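Local coordinates for protein pyocin-S2 (Pseudomonas aeruginosa, PDB 5ODW) that kills sensitive bacterial cells by breaking down their chromosomal DNA and stopping lipid synthesis, this chain being the N-terminal part without the nuclease domain, at residues S59-S64 against R158-L163; S104-L109 against K180-E185; A125-A130 against E138-S143. One frame throughout, in Å; residues are numbered along the deposited sequence.

Interaction 1 of 3, residues S59-S64 against R158-L163; sequences STLDKS and RHMSEL
Leu-61, Met-160 and Leu-163 bring no ring or other flat side chain to their meeting surface. The flat group in the contact is the backbone carbonyl of Met-160. Its O lies 4.1 Å from Leu-61 CD2, as plain packing. The imidazole of His-159 is turned away from residues 59-64. Its ND1 is bonded to Ser-137 and its NE2 to Gln-144, so helix 133-148 holds the ring from both nitrogens.

Leu-61 carries the contact with one methyl. CD2 packs on Leu-163 CB at 3.5 Å and comes within 4.3 Å of Met-160 SD. With CG anti to the backbone N (chi1 -166°), the branched end of Leu-61 reaches across to helix 153-204. It meets Leu-163 most closely at its base, CB, and the two leucine side chains cross at about a right angle. Met-160 approaches from beside, through its sulfur.

The guanidinium and carboxylate on helix 153-204 stay out of this apolar patch. Arg-158 NH1 pairs with Glu-162 OE2 at 2.8 Å, one turn apart. Glu-162 OE1 has a second partner in Arg-123. Met-160 also packs on Tyr-54 and Leu-57, and Leu-163 on Phe-133.

All three touching residues are buried. This is apolar helix-to-helix packing in the core of a largely helical N-terminal domain, where helix 47-70 rests on the long helix 153-204.

Interaction 2 of 3, residues S104-L109 against K180-E185; sequences SIVDAL and KQTSQE
Val-106 and Thr-182 meet methyl to methyl, and their side chains cross at about a right angle. The atoms that touch are Val-106 CG2 and Thr-182 CG2, 3.9 Å apart. The other valine branch faces a different residue: Val-106 CG1 lies 3.8 Å from Ser-183 CB. The fork of Val-106 therefore spans two neighbouring residues of the opposing helix.

Thr-182 turns its two branches to different uses. The methyl faces Val-106, while OG1 bonds back to the carbonyl of Ile-178 in its own helix. Ser-183 has its OG anti to the backbone N (chi1 -162°). This turns the hydroxyl toward the carboxylate of Asp-107. Ser-183 OG donates to Asp-107 OD1 at 2.8 Å, on the syn lone pair, the side that faces the other oxygen. Asp-107 OD2 forms a salt bridge with Lys-103, one turn back in helix 96-121.

The short helix segments run nearly antiparallel, at 156°, and their axes approach to 9.5 Å. Val-106 and Ser-183 have the nearest CA atoms, 6.3 Å apart. The small serine side chain is consistent with this close approach. Leu-179 and Leu-186 of helix 153-204 also pack on Val-106, and Leu-77 of helix 72-86 touches Thr-182.

The contact thus joins an apolar patch to one polar link. The serine hydroxyl is satisfied by the aspartate. The serine and Lys-103 together probably favour the charged carboxylate and help fix its rotation at the margin of the helix interface.

Interaction 3 of 3, residues A125-A130 against E138-S143; sequences ANLYTA and ESMYQS
Next to Met-140, which touches Leu-127 and Tyr-128, the carbonyl O of Ser-139 accepts two bonds from one residue. Ser-143 OG donates to Ser-139 O at 2.7 Å, and Ser-143 N reaches the same atom at 3.2 Å from the opposite face of the carbonyl plane. The serine hydroxyl is thereby folded back onto its own helix.

Met-140 crosses to the loop. An extended chain, with CG anti to the backbone N (chi1 -174°), carries the terminal methyl out to Tyr-128. Met-140 CE sits over one face of the ring, offset toward the rim, 3.7 Å from Tyr-128 CE1. This is a CH-pi contact, 24° off the ring normal. The sulfur takes part obliquely: Met-140 SD is 5.0 Å from the centroid of the Tyr-128 ring. The same methyl, Met-140 CE, lies 4.0 Å from Leu-127 CB.

Asn-126 shapes the loop. Its OD1 accepts from Thr-129 N at 2.8 Å, while Asn-126 N donates to Thr-129 OG1 at 3.3 Å. Tyr-128 OH bonds to Gln-144, and its ring meets His-159 edge-to-face. The backbone of Leu-127 is hydrogen-bonded to a chain of another protein.

Two motifs meet here. The loop bears an Asx motif, with a second bond returning from Asn-126 N to the Thr-129 hydroxyl. A Met-aromatic contact then fastens it to helix 133-148, and the same loop touches the chain of another protein.

In the fold
From the N terminus, helix 47-70 supplies the first half of interaction 1. Helix 96-121 then supplies the first half of interaction 2. The loop after it, 125-130, folds onto helix 133-148 and closes the short loop of interaction 3. Helix 153-204 comes last: 158-163 completes interaction 1 and 180-185 completes interaction 2. Interactions 1 and 2 therefore cross along the chain, and interaction 3 falls within both spans. In space, interactions 1 and 3 touch, with centres 13 Å apart. Interaction 2 lies on the other side of the chain's centre, about 29 Å from interaction 1 between centres. Near its start helix 153-204 thus holds helix 47-70, and further along it holds helix 96-121.

Interaction 1 of 3, residues S59-S64 against R158-L163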
loop_
_atom_site.group_PDB
_atom_site.type_symbol
_atom_site.label_atom_id
_atom_site.label_comp_id
_atom_site.label_asym_id
_atom_site.label_seq_id
_atom_site.Cartn_x
_atom_site.Cartn_y
_atom_site.Cartn_z
ATOM N N SER C 59 6.695 26.850 -26.105
ATOM C CA SER C 59 7.335 27.375 -27.330
ATOM C C SER C 59 6.427 28.351 -28.145
ATOM O O SER C 59 6.868 29.462 -28.460
ATOM C CB SER C 59 7.861 26.245 -28.205
ATOM O OG SER C 59 6.921 25.187 -28.271
ATOM N N THR C 60 5.144 27.965 -28.388
ATOM C CA THR C 60 4.126 28.759 -29.102
ATOM C C THR C 60 3.759 30.072 -28.423
ATOM O O THR C 60 3.257 30.977 -29.090
ATOM C CB THR C 60 2.868 27.946 -29.357
ATOM O OG1 THR C 60 2.603 27.172 -28.198
ATOM C CG2 THR C 60 2.997 27.033 -30.567
ATOM N N LEU C 61 3.990 30.164 -27.107
ATOM C CA LEU C 61 3.734 31.329 -26.271
ATOM C C LEU C 61 4.991 32.225 -26.230
ATOM O O LEU C 61 4.872 33.458 -26.253
ATOM C CB LEU C 61 3.388 30.814 -24.875
ATOM C CG LEU C 61 2.755 31.778 -23.890
ATOM C CD1 LEU C 61 1.244 31.853 -24.087
ATOM C CD2 LEU C 61 3.012 31.312 -22.470
ATOM N N ASP C 62 6.194 31.600 -26.193
ATOM C CA ASP C 62 7.499 32.287 -26.187
ATOM C C ASP C 62 7.834 32.909 -27.542
ATOM O O ASP C 62 8.399 34.003 -27.587
ATOM C CB ASP C 62 8.639 31.322 -25.790
ATOM C CG ASP C 62 8.635 30.857 -24.354
ATOM O OD1 ASP C 62 7.826 31.384 -23.563
ATOM O OD2 ASP C 62 9.413 29.941 -24.031
ATOM N N LYS C 63 7.536 32.172 -28.636
ATOM C CA LYS C 63 7.771 32.585 -30.023
ATOM C C LYS C 63 6.707 33.576 -30.500
ATOM O O LYS C 63 6.898 34.243 -31.518
ATOM C CB LYS C 63 7.930 31.370 -30.955
ATOM C CG LYS C 63 9.119 30.491 -30.526
ATOM C CD LYS C 63 9.133 29.099 -31.155
ATOM C CE LYS C 63 10.118 29.001 -32.295
ATOM N NZ LYS C 63 11.510 29.346 -31.881
ATOM N N SER C 64 5.618 33.714 -29.722
ATOM C CA SER C 64 4.579 34.698 -29.970
ATOM C C SER C 64 4.956 35.999 -29.280
ATOM O O SER C 64 4.654 37.072 -29.797
ATOM C CB SER C 64 3.225 34.205 -29.490
ATOM O OG SER C 64 2.696 33.271 -30.416
ATOM N N ARG C 158 -3.034 27.038 -15.817
ATOM C CA ARG C 158 -2.645 28.117 -14.908
ATOM C C ARG C 158 -1.290 28.720 -15.284
ATOM O O ARG C 158 -1.194 29.937 -15.372
ATOM C CB ARG C 158 -2.696 27.670 -13.432
ATOM C CG ARG C 158 -2.533 28.826 -12.439
ATOM C CD ARG C 158 -3.813 29.226 -11.715
ATOM N NE ARG C 158 -3.513 29.953 -10.471
ATOM C CZ ARG C 158 -3.650 31.265 -10.310
ATOM N NH1 ARG C 158 -4.129 32.016 -11.296
ATOM N NH2 ARG C 158 -3.328 31.836 -9.155
ATOM N N HIS C 159 -0.256 27.877 -15.515
ATOM C CA HIS C 159 1.090 28.343 -15.883
ATOM C C HIS C 159 1.086 29.135 -17.188
ATOM O O HIS C 159 1.800 30.129 -17.286
ATOM C CB HIS C 159 2.105 27.187 -15.959
ATOM C CG HIS C 159 2.710 26.798 -14.645
ATOM N ND1 HIS C 159 4.040 27.047 -14.359
ATOM C CD2 HIS C 159 2.167 26.122 -13.607
ATOM C CE1 HIS C 159 4.253 26.547 -13.151
ATOM N NE2 HIS C 159 3.160 25.978 -12.663
ATOM N N MET C 160 0.269 28.712 -18.177
ATOM C CA MET C 160 0.190 29.382 -19.482
ATOM C C MET C 160 -0.588 30.706 -19.387
ATOM O O MET C 160 -0.096 31.719 -19.884
ATOM C CB MET C 160 -0.321 28.446 -20.603
ATOM C CG MET C 160 0.554 27.174 -20.876
ATOM S SD MET C 160 2.347 27.283 -21.231
ATOM C CE MET C 160 3.024 27.183 -19.640
ATOM N N SER C 161 -1.751 30.728 -18.693
ATOM C CA SER C 161 -2.531 31.959 -18.444
ATOM C C SER C 161 -1.687 33.012 -17.701
ATOM O O SER C 161 -1.728 34.186 -18.058
ATOM C CB SER C 161 -3.809 31.662 -17.659
ATOM O OG SER C 161 -4.683 30.808 -18.384
ATOM N N GLU C 162 -0.892 32.571 -16.706
ATOM C CA GLU C 162 0.010 33.387 -15.881
ATOM C C GLU C 162 1.234 33.900 -16.657
ATOM O O GLU C 162 1.792 34.928 -16.279
ATOM C CB GLU C 162 0.452 32.611 -14.619
ATOM C CG GLU C 162 -0.629 32.445 -13.557
ATOM C CD GLU C 162 -1.106 33.710 -12.865
ATOM O OE1 GLU C 162 -0.298 34.655 -12.706
ATOM O OE2 GLU C 162 -2.293 33.746 -12.467
ATOM N N LEU C 163 1.662 33.183 -17.714
ATOM C CA LEU C 163 2.773 33.562 -18.589
ATOM C C LEU C 163 2.255 34.431 -19.720
ATOM O O LEU C 163 3.015 35.226 -20.265
ATOM C CB LEU C 163 3.494 32.328 -19.151
ATOM C CG LEU C 163 4.214 31.444 -18.131
ATOM C CD1 LEU C 163 4.747 30.209 -18.782
ATOM C CD2 LEU C 163 5.362 32.172 -17.481
#

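Interaction 2 of 3, residues S104-L109 against K180-E185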
loop_
_atom_site.group_PDB
_atom_site.type_symbol
_atom_site.label_atom_id
_atom_site.label_comp_id
_atom_site.label_asym_id
_atom_site.label_seq_id
_atom_site.Cartn_x
_atom_site.Cartn_y
_atom_site.Cartn_z
ATOM N N SER C 104 -4.314 63.097 -28.657
ATOM C CA SER C 104 -5.282 62.544 -27.717
ATOM C C SER C 104 -5.424 61.041 -27.886
ATOM O O SER C 104 -5.520 60.309 -26.909
ATOM C CB SER C 104 -6.631 63.216 -27.929
ATOM O OG SER C 104 -6.449 64.588 -28.216
ATOM N N ILE C 105 -5.447 60.592 -29.130
ATOM C CA ILE C 105 -5.516 59.159 -29.454
ATOM C C ILE C 105 -4.337 58.394 -28.798
ATOM O O ILE C 105 -4.573 57.377 -28.141
ATOM C CB ILE C 105 -5.612 58.924 -30.997
ATOM C CG1 ILE C 105 -7.009 59.268 -31.537
ATOM C CG2 ILE C 105 -5.182 57.494 -31.415
ATOM C CD1 ILE C 105 -7.003 59.815 -32.950
ATOM N N VAL C 106 -3.091 58.906 -28.978
ATOM C CA VAL C 106 -1.827 58.386 -28.431
ATOM C C VAL C 106 -1.906 58.321 -26.884
ATOM O O VAL C 106 -1.594 57.271 -26.302
ATOM C CB VAL C 106 -0.603 59.206 -28.951
ATOM C CG1 VAL C 106 0.661 58.929 -28.128
ATOM C CG2 VAL C 106 -0.351 58.949 -30.442
ATOM N N ASP C 107 -2.375 59.410 -26.273
ATOM C CA ASP C 107 -2.595 59.496 -24.830
ATOM C C ASP C 107 -3.704 58.555 -24.331
ATOM O O ASP C 107 -3.563 57.928 -23.292
ATOM C CB ASP C 107 -2.935 60.931 -24.429
ATOM C CG ASP C 107 -1.762 61.874 -24.574
ATOM O OD1 ASP C 107 -0.681 61.427 -24.998
ATOM O OD2 ASP C 107 -1.920 63.068 -24.260
ATOM N N ALA C 108 -4.809 58.477 -25.071
ATOM C CA ALA C 108 -5.939 57.608 -24.733
ATOM C C ALA C 108 -5.504 56.174 -24.801
ATOM O O ALA C 108 -5.892 55.386 -23.923
ATOM C CB ALA C 108 -7.107 57.845 -25.673
ATOM N N LEU C 109 -4.664 55.836 -25.819
ATOM C CA LEU C 109 -4.114 54.492 -25.998
ATOM C C LEU C 109 -3.136 54.185 -24.881
ATOM O O LEU C 109 -3.222 53.114 -24.291
ATOM C CB LEU C 109 -3.441 54.315 -27.367
ATOM C CG LEU C 109 -3.091 52.873 -27.765
ATOM C CD1 LEU C 109 -4.337 51.986 -27.869
ATOM C CD2 LEU C 109 -2.300 52.846 -29.063
ATOM N N LYS C 180 5.016 57.374 -25.161
ATOM C CA LYS C 180 5.550 58.551 -24.454
ATOM C C LYS C 180 6.405 59.371 -25.433
ATOM O O LYS C 180 6.268 60.593 -25.493
ATOM C CB LYS C 180 6.396 58.122 -23.236
ATOM C CG LYS C 180 6.013 58.821 -21.939
ATOM C CD LYS C 180 5.203 57.907 -21.017
ATOM C CE LYS C 180 4.868 58.545 -19.686
ATOM N NZ LYS C 180 4.142 57.605 -18.791
ATOM N N GLN C 181 7.256 58.676 -26.225
ATOM C CA GLN C 181 8.126 59.269 -27.244
ATOM C C GLN C 181 7.304 59.794 -28.417
ATOM O O GLN C 181 7.628 60.865 -28.935
ATOM C CB GLN C 181 9.196 58.269 -27.718
ATOM C CG GLN C 181 10.230 58.881 -28.681
ATOM C CD GLN C 181 11.384 57.962 -29.027
ATOM O OE1 GLN C 181 11.500 56.859 -28.484
ATOM N NE2 GLN C 181 12.273 58.382 -29.934
ATOM N N THR C 182 6.234 59.059 -28.821
ATOM C CA THR C 182 5.327 59.486 -29.890
ATOM C C THR C 182 4.549 60.740 -29.457
ATOM O O THR C 182 4.473 61.692 -30.234
ATOM C CB THR C 182 4.454 58.333 -30.390
ATOM O OG1 THR C 182 5.305 57.331 -30.948
ATOM C CG2 THR C 182 3.457 58.777 -31.454
ATOM N N SER C 183 4.054 60.757 -28.195
ATOM C CA SER C 183 3.337 61.872 -27.566
ATOM C C SER C 183 4.229 63.099 -27.419
ATOM O O SER C 183 3.759 64.201 -27.698
ATOM C CB SER C 183 2.793 61.473 -26.200
ATOM O OG SER C 183 1.781 62.372 -25.784
ATOM N N GLN C 184 5.508 62.920 -27.009
ATOM C CA GLN C 184 6.466 64.018 -26.867
ATOM C C GLN C 184 6.695 64.725 -28.205
ATOM O O GLN C 184 6.534 65.942 -28.299
ATOM C CB GLN C 184 7.792 63.527 -26.271
ATOM C CG GLN C 184 7.902 63.773 -24.760
ATOM C CD GLN C 184 8.100 65.227 -24.331
ATOM O OE1 GLN C 184 7.846 65.587 -23.175
ATOM N NE2 GLN C 184 8.600 66.093 -25.217
ATOM N N GLU C 185 6.992 63.952 -29.250
ATOM C CA GLU C 185 7.188 64.452 -30.603
ATOM C C GLU C 185 5.958 65.250 -31.092
ATOM O O GLU C 185 6.127 66.271 -31.768
ATOM C CB GLU C 185 7.480 63.278 -31.554
ATOM C CG GLU C 185 8.892 62.719 -31.437
ATOM C CD GLU C 185 9.089 61.252 -31.790
ATOM O OE1 GLU C 185 8.212 60.665 -32.468
ATOM O OE2 GLU C 185 10.135 60.692 -31.393
#

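Interaction 3 of 3, residues A125-A130 against E138-S143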
loop_
_atom_site.group_PDB
_atom_site.type_symbol
_atom_site.label_atom_id
_atom_site.label_comp_id
_atom_site.label_asym_id
_atom_site.label_seq_id
_atom_site.Cartn_x
_atom_site.Cartn_y
_atom_site.Cartn_z
ATOM N N ALA C 125 0.498 39.359 -4.499
ATOM C CA ALA C 125 1.747 38.631 -4.677
ATOM C C ALA C 125 1.665 37.142 -4.359
ATOM O O ALA C 125 1.106 36.724 -3.350
ATOM C CB ALA C 125 2.864 39.283 -3.875
ATOM N N ASN C 126 2.249 36.362 -5.256
ATOM C CA ASN C 126 2.317 34.914 -5.162
ATOM C C ASN C 126 3.396 34.424 -6.129
ATOM O O ASN C 126 3.995 35.215 -6.854
ATOM C CB ASN C 126 0.960 34.252 -5.405
ATOM C CG ASN C 126 0.459 34.447 -6.810
ATOM O OD1 ASN C 126 1.237 34.455 -7.755
ATOM N ND2 ASN C 126 -0.847 34.598 -6.957
ATOM N N LEU C 127 3.656 33.125 -6.148
ATOM C CA LEU C 127 4.691 32.585 -7.026
ATOM C C LEU C 127 4.414 32.855 -8.508
ATOM O O LEU C 127 5.335 33.116 -9.276
ATOM C CB LEU C 127 4.886 31.091 -6.774
ATOM C CG LEU C 127 5.507 30.765 -5.416
ATOM C CD1 LEU C 127 5.839 29.287 -5.306
ATOM C CD2 LEU C 127 6.754 31.604 -5.215
ATOM N N TYR C 128 3.151 32.766 -8.905
ATOM C CA TYR C 128 2.741 33.018 -10.278
ATOM C C TYR C 128 2.989 34.453 -10.761
ATOM O O TYR C 128 3.357 34.665 -11.911
ATOM C CB TYR C 128 1.261 32.697 -10.451
ATOM C CG TYR C 128 0.906 31.233 -10.357
ATOM C CD1 TYR C 128 1.387 30.321 -11.283
ATOM C CD2 TYR C 128 0.060 30.772 -9.364
ATOM C CE1 TYR C 128 1.048 28.986 -11.208
ATOM C CE2 TYR C 128 -0.283 29.439 -9.283
ATOM C CZ TYR C 128 0.213 28.554 -10.207
ATOM O OH TYR C 128 -0.129 27.230 -10.124
ATOM N N THR C 129 2.764 35.434 -9.894
ATOM C CA THR C 129 2.922 36.843 -10.262
ATOM C C THR C 129 4.340 37.398 -10.174
ATOM O O THR C 129 4.579 38.541 -10.547
ATOM C CB THR C 129 2.001 37.765 -9.441
ATOM O OG1 THR C 129 2.544 37.946 -8.131
ATOM C CG2 THR C 129 0.606 37.186 -9.337
ATOM N N ALA C 130 5.280 36.601 -9.689
ATOM C CA ALA C 130 6.660 37.059 -9.560
ATOM C C ALA C 130 7.270 37.378 -10.917
ATOM O O ALA C 130 6.963 36.738 -11.917
ATOM C CB ALA C 130 7.502 36.025 -8.832
ATOM N N GLU C 138 8.908 26.282 -15.601
ATOM C CA GLU C 138 9.100 24.853 -15.889
ATOM C C GLU C 138 9.481 24.008 -14.672
ATOM O O GLU C 138 8.973 22.908 -14.491
ATOM C CB GLU C 138 10.077 24.626 -17.047
ATOM C CG GLU C 138 10.150 23.171 -17.489
ATOM C CD GLU C 138 10.612 23.001 -18.922
ATOM O OE1 GLU C 138 10.840 21.851 -19.344
ATOM O OE2 GLU C 138 10.741 24.014 -19.632
ATOM N N SER C 139 10.383 24.525 -13.848
ATOM C CA SER C 139 10.786 23.850 -12.613
ATOM C C SER C 139 9.650 23.702 -11.596
ATOM O O SER C 139 9.497 22.659 -10.972
ATOM C CB SER C 139 11.942 24.608 -11.971
ATOM O OG SER C 139 12.789 25.156 -12.963
ATOM N N MET C 140 8.874 24.770 -11.436
ATOM C CA MET C 140 7.705 24.848 -10.542
ATOM C C MET C 140 6.598 23.864 -10.958
ATOM O O MET C 140 6.040 23.176 -10.100
ATOM C CB MET C 140 7.161 26.288 -10.550
ATOM C CG MET C 140 6.052 26.541 -9.560
ATOM S SD MET C 140 5.197 28.098 -9.884
ATOM C CE MET C 140 3.726 27.858 -8.898
ATOM N N TYR C 141 6.281 23.823 -12.273
ATOM C CA TYR C 141 5.273 22.963 -12.897
ATOM C C TYR C 141 5.572 21.490 -12.640
ATOM O O TYR C 141 4.703 20.757 -12.164
ATOM C CB TYR C 141 5.187 23.271 -14.406
ATOM C CG TYR C 141 4.282 22.377 -15.236
ATOM C CD1 TYR C 141 2.906 22.590 -15.277
ATOM C CD2 TYR C 141 4.814 21.405 -16.080
ATOM C CE1 TYR C 141 2.077 21.814 -16.089
ATOM C CE2 TYR C 141 3.997 20.629 -16.898
ATOM C CZ TYR C 141 2.629 20.843 -16.909
ATOM O OH TYR C 141 1.822 20.087 -17.726
ATOM N N GLN C 142 6.803 21.071 -12.927
ATOM C CA GLN C 142 7.246 19.696 -12.741
ATOM C C GLN C 142 7.175 19.300 -11.270
ATOM O O GLN C 142 6.787 18.175 -10.986
ATOM C CB GLN C 142 8.656 19.495 -13.310
ATOM C CG GLN C 142 9.052 18.030 -13.439
ATOM C CD GLN C 142 10.519 17.833 -13.671
ATOM O OE1 GLN C 142 10.937 17.245 -14.671
ATOM N NE2 GLN C 142 11.334 18.317 -12.751
ATOM N N SER C 143 7.496 20.234 -10.341
ATOM C CA SER C 143 7.431 20.029 -8.892
ATOM C C SER C 143 5.987 19.817 -8.462
ATOM O O SER C 143 5.727 18.944 -7.633
ATOM C CB SER C 143 7.998 21.229 -8.158
ATOM O OG SER C 143 9.322 21.478 -8.590
#